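Uncharacterized protein (Shewanella oneidensis, PDB 3E8P) probably hydrolyses medium- and long-chain fatty acyl-CoA thioesters to the free fatty acid and CoA, as a member of the hotdog-fold thioesterase superfamily. Local coordinates at residues A[21-26]-A[81-86]. Residues are numbered along the deposited sequence; the frame is centred on the assembly and turned at random.
Sequences KRVAEV and GGLTAF
Val23 meets Leu83 and Phe86 in a small, purely apolar contact between two helices. Its two methyl branches divide the work. CG1 lies against Leu83, with Val23 CG1 to Leu83 CD2 at 3.8 Å. CG2 lies against the phenyl ring, with Val23 CG2 to Phe86 CE2 at 3.6 Å. The second ring carbon on that side is farther off, Phe86 CD2 being 4.2 Å from Val23 CG2. The methyl approaches the ring obliquely. Val23 and Leu83 run past each other in opposite directions. They touch through one methyl each.

With CG1 of Val23 anti to the backbone N (chi1 178°) and CG2 anti to the carbonyl carbon, CG1 is turned to Leu83 and CG2 to the ring of Phe86. Leu83 and Phe86 are three residues apart, nearly one helical turn, and both have their CB directed toward helix 14-29. One valine touches two side chains on the same face of helix 70-90. No hydrogen bond crosses the contact. Val23 CA and Leu83 CA are 8.6 Å apart, the shortest CA distance between the two segments, and the contact is made by side chains alone.

All three touching residues are buried. The contact joins the N-terminal helix 14-29 to helix 70-90, the long helix that the hotdog fold wraps in its antiparallel sheet. Tyr44 of strand 40-44 touches both Val23 and Phe86, and its OH hydrogen-bonds to Leu83 O. Leu105 of helix 98-107 also packs on Val23 and Phe86, while Leu83 rests on Val49 of strand 49-54.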
ATOM      1  N   LYS A  21     -28.555  -0.028 -12.159  1.00 55.33           N
ATOM      2  CA  LYS A  21     -29.543  -0.902 -11.539  1.00 56.38           C
ATOM      3  C   LYS A  21     -29.229  -2.354 -11.885  1.00 55.31           C
ATOM      4  O   LYS A  21     -29.398  -3.253 -11.061  1.00 54.67           O
ATOM      5  CB  LYS A  21     -30.957  -0.543 -12.012  1.00 58.73           C
ATOM      6  CG  LYS A  21     -32.061  -1.297 -11.267  1.00 62.30           C
ATOM      7  CD  LYS A  21     -33.462  -0.912 -11.744  1.00 65.62           C
ATOM      8  CE  LYS A  21     -33.837   0.514 -11.354  1.00 67.10           C
ATOM      9  NZ  LYS A  21     -35.251   0.835 -11.723  1.00 68.31           N
ATOM     10  N   ARG A  22     -28.768  -2.573 -13.111  1.00 54.95           N
ATOM     11  CA  ARG A  22     -28.412  -3.911 -13.572  1.00 54.74           C
ATOM     12  C   ARG A  22     -27.187  -4.405 -12.798  1.00 52.69           C
ATOM     13  O   ARG A  22     -27.163  -5.534 -12.310  1.00 52.39           O
ATOM     14  CB  ARG A  22     -28.112  -3.882 -15.076  1.00 57.24           C
ATOM     15  CG  ARG A  22     -27.506  -5.166 -15.639  1.00 60.82           C
ATOM     16  CD  ARG A  22     -28.534  -6.283 -15.782  1.00 64.79           C
ATOM     17  NE  ARG A  22     -27.903  -7.604 -15.861  1.00 67.16           N
ATOM     18  CZ  ARG A  22     -27.048  -7.981 -16.810  1.00 68.50           C
ATOM     19  NH1 ARG A  22     -26.713  -7.144 -17.784  1.00 69.27           N
ATOM     20  NH2 ARG A  22     -26.514  -9.195 -16.773  1.00 68.56           N
ATOM     21  N   VAL A  23     -26.174  -3.550 -12.682  1.00 50.44           N
ATOM     22  CA  VAL A  23     -24.955  -3.906 -11.969  1.00 49.74           C
ATOM     23  C   VAL A  23     -25.222  -4.187 -10.493  1.00 48.19           C
ATOM     24  O   VAL A  23     -24.656  -5.116  -9.922  1.00 46.06           O
ATOM     25  CB  VAL A  23     -23.898  -2.791 -12.076  1.00 49.98           C
ATOM     26  CG1 VAL A  23     -22.664  -3.170 -11.275  1.00 52.07           C
ATOM     27  CG2 VAL A  23     -23.527  -2.566 -13.529  1.00 49.46           C
ATOM     28  N   ALA A  24     -26.086  -3.382  -9.880  1.00 47.65           N
ATOM     29  CA  ALA A  24     -26.430  -3.555  -8.470  1.00 47.21           C
ATOM     30  C   ALA A  24     -27.073  -4.921  -8.244  1.00 47.28           C
ATOM     31  O   ALA A  24     -26.810  -5.583  -7.239  1.00 46.53           O
ATOM     32  CB  ALA A  24     -27.380  -2.445  -8.020  1.00 45.06           C
ATOM     33  N   GLU A  25     -27.907  -5.336  -9.192  1.00 47.63           N
ATOM     34  CA  GLU A  25     -28.604  -6.621  -9.122  1.00 49.62           C
ATOM     35  C   GLU A  25     -27.635  -7.798  -9.179  1.00 47.53           C
ATOM     36  O   GLU A  25     -27.763  -8.756  -8.413  1.00 47.36           O
ATOM     37  CB  GLU A  25     -29.601  -6.742 -10.277  1.00 51.87           C
ATOM     38  CG  GLU A  25     -31.014  -7.153  -9.869  1.00 59.20           C
ATOM     39  CD  GLU A  25     -31.104  -8.562  -9.292  1.00 62.10           C
ATOM     40  OE1 GLU A  25     -30.727  -8.762  -8.115  1.00 63.62           O
ATOM     41  OE2 GLU A  25     -31.557  -9.475 -10.021  1.00 64.21           O
ATOM     42  N   VAL A  26     -26.675  -7.732 -10.094  1.00 45.24           N
ATOM     43  CA  VAL A  26     -25.704  -8.810 -10.225  1.00 46.00           C
ATOM     44  C   VAL A  26     -24.896  -8.997  -8.940  1.00 44.93           C
ATOM     45  O   VAL A  26     -24.755 -10.114  -8.453  1.00 44.07           O
ATOM     46  CB  VAL A  26     -24.721  -8.555 -11.395  1.00 47.13           C
ATOM     47  CG1 VAL A  26     -23.746  -9.714 -11.512  1.00 46.64           C
ATOM     48  CG2 VAL A  26     -25.487  -8.385 -12.698  1.00 48.02           C
ATOM     49  N   GLY A  81     -15.043  -0.404  -3.351  1.00 23.46           N
ATOM     50  CA  GLY A  81     -14.129   0.288  -4.247  1.00 23.90           C
ATOM     51  C   GLY A  81     -14.396   0.037  -5.722  1.00 26.12           C
ATOM     52  O   GLY A  81     -14.316   0.956  -6.536  1.00 25.38           O
ATOM     53  N   GLY A  82     -14.710  -1.208  -6.067  1.00 26.54           N
ATOM     54  CA  GLY A  82     -14.984  -1.543  -7.452  1.00 26.88           C
ATOM     55  C   GLY A  82     -16.232  -0.853  -7.969  1.00 26.62           C
ATOM     56  O   GLY A  82     -16.222  -0.276  -9.048  1.00 26.66           O
ATOM     57  N   LEU A  83     -17.306  -0.916  -7.191  1.00 27.09           N
ATOM     58  CA  LEU A  83     -18.565  -0.286  -7.566  1.00 27.28           C
ATOM     59  C   LEU A  83     -18.433   1.241  -7.607  1.00 28.98           C
ATOM     60  O   LEU A  83     -19.053   1.903  -8.447  1.00 30.13           O
ATOM     61  CB  LEU A  83     -19.671  -0.716  -6.594  1.00 27.61           C
ATOM     62  CG  LEU A  83     -20.070  -2.195  -6.733  1.00 29.57           C
ATOM     63  CD1 LEU A  83     -20.932  -2.656  -5.558  1.00 29.92           C
ATOM     64  CD2 LEU A  83     -20.813  -2.368  -8.047  1.00 31.30           C
ATOM     65  N   THR A  84     -17.614   1.790  -6.711  1.00 28.19           N
ATOM     66  CA  THR A  84     -17.380   3.231  -6.654  1.00 27.84           C
ATOM     67  C   THR A  84     -16.646   3.633  -7.932  1.00 29.32           C
ATOM     68  O   THR A  84     -16.958   4.641  -8.562  1.00 29.08           O
ATOM     69  CB  THR A  84     -16.483   3.622  -5.438  1.00 28.64           C
ATOM     70  OG1 THR A  84     -17.138   3.262  -4.207  1.00 25.84           O
ATOM     71  CG2 THR A  84     -16.166   5.139  -5.460  1.00 23.55           C
ATOM     72  N   ALA A  85     -15.663   2.825  -8.305  1.00 29.89           N
ATOM     73  CA  ALA A  85     -14.880   3.086  -9.497  1.00 29.17           C
ATOM     74  C   ALA A  85     -15.765   3.045 -10.739  1.00 29.90           C
ATOM     75  O   ALA A  85     -15.678   3.927 -11.586  1.00 31.31           O
ATOM     76  CB  ALA A  85     -13.752   2.066  -9.610  1.00 25.94           C
ATOM     77  N   PHE A  86     -16.619   2.032 -10.838  1.00 31.03           N
ATOM     78  CA  PHE A  86     -17.504   1.881 -11.994  1.00 34.27           C
ATOM     79  C   PHE A  86     -18.536   3.012 -12.092  1.00 33.50           C
ATOM     80  O   PHE A  86     -18.860   3.467 -13.182  1.00 35.58           O
ATOM     81  CB  PHE A  86     -18.224   0.520 -11.949  1.00 34.29           C
ATOM     82  CG  PHE A  86     -18.921   0.155 -13.236  1.00 35.47           C
ATOM     83  CD1 PHE A  86     -18.187  -0.130 -14.386  1.00 37.22           C
ATOM     84  CD2 PHE A  86     -20.310   0.116 -13.305  1.00 37.11           C
ATOM     85  CE1 PHE A  86     -18.825  -0.450 -15.591  1.00 35.34           C
ATOM     86  CE2 PHE A  86     -20.960  -0.201 -14.504  1.00 38.45           C
ATOM     87  CZ  PHE A  86     -20.214  -0.484 -15.647  1.00 38.06           C
TER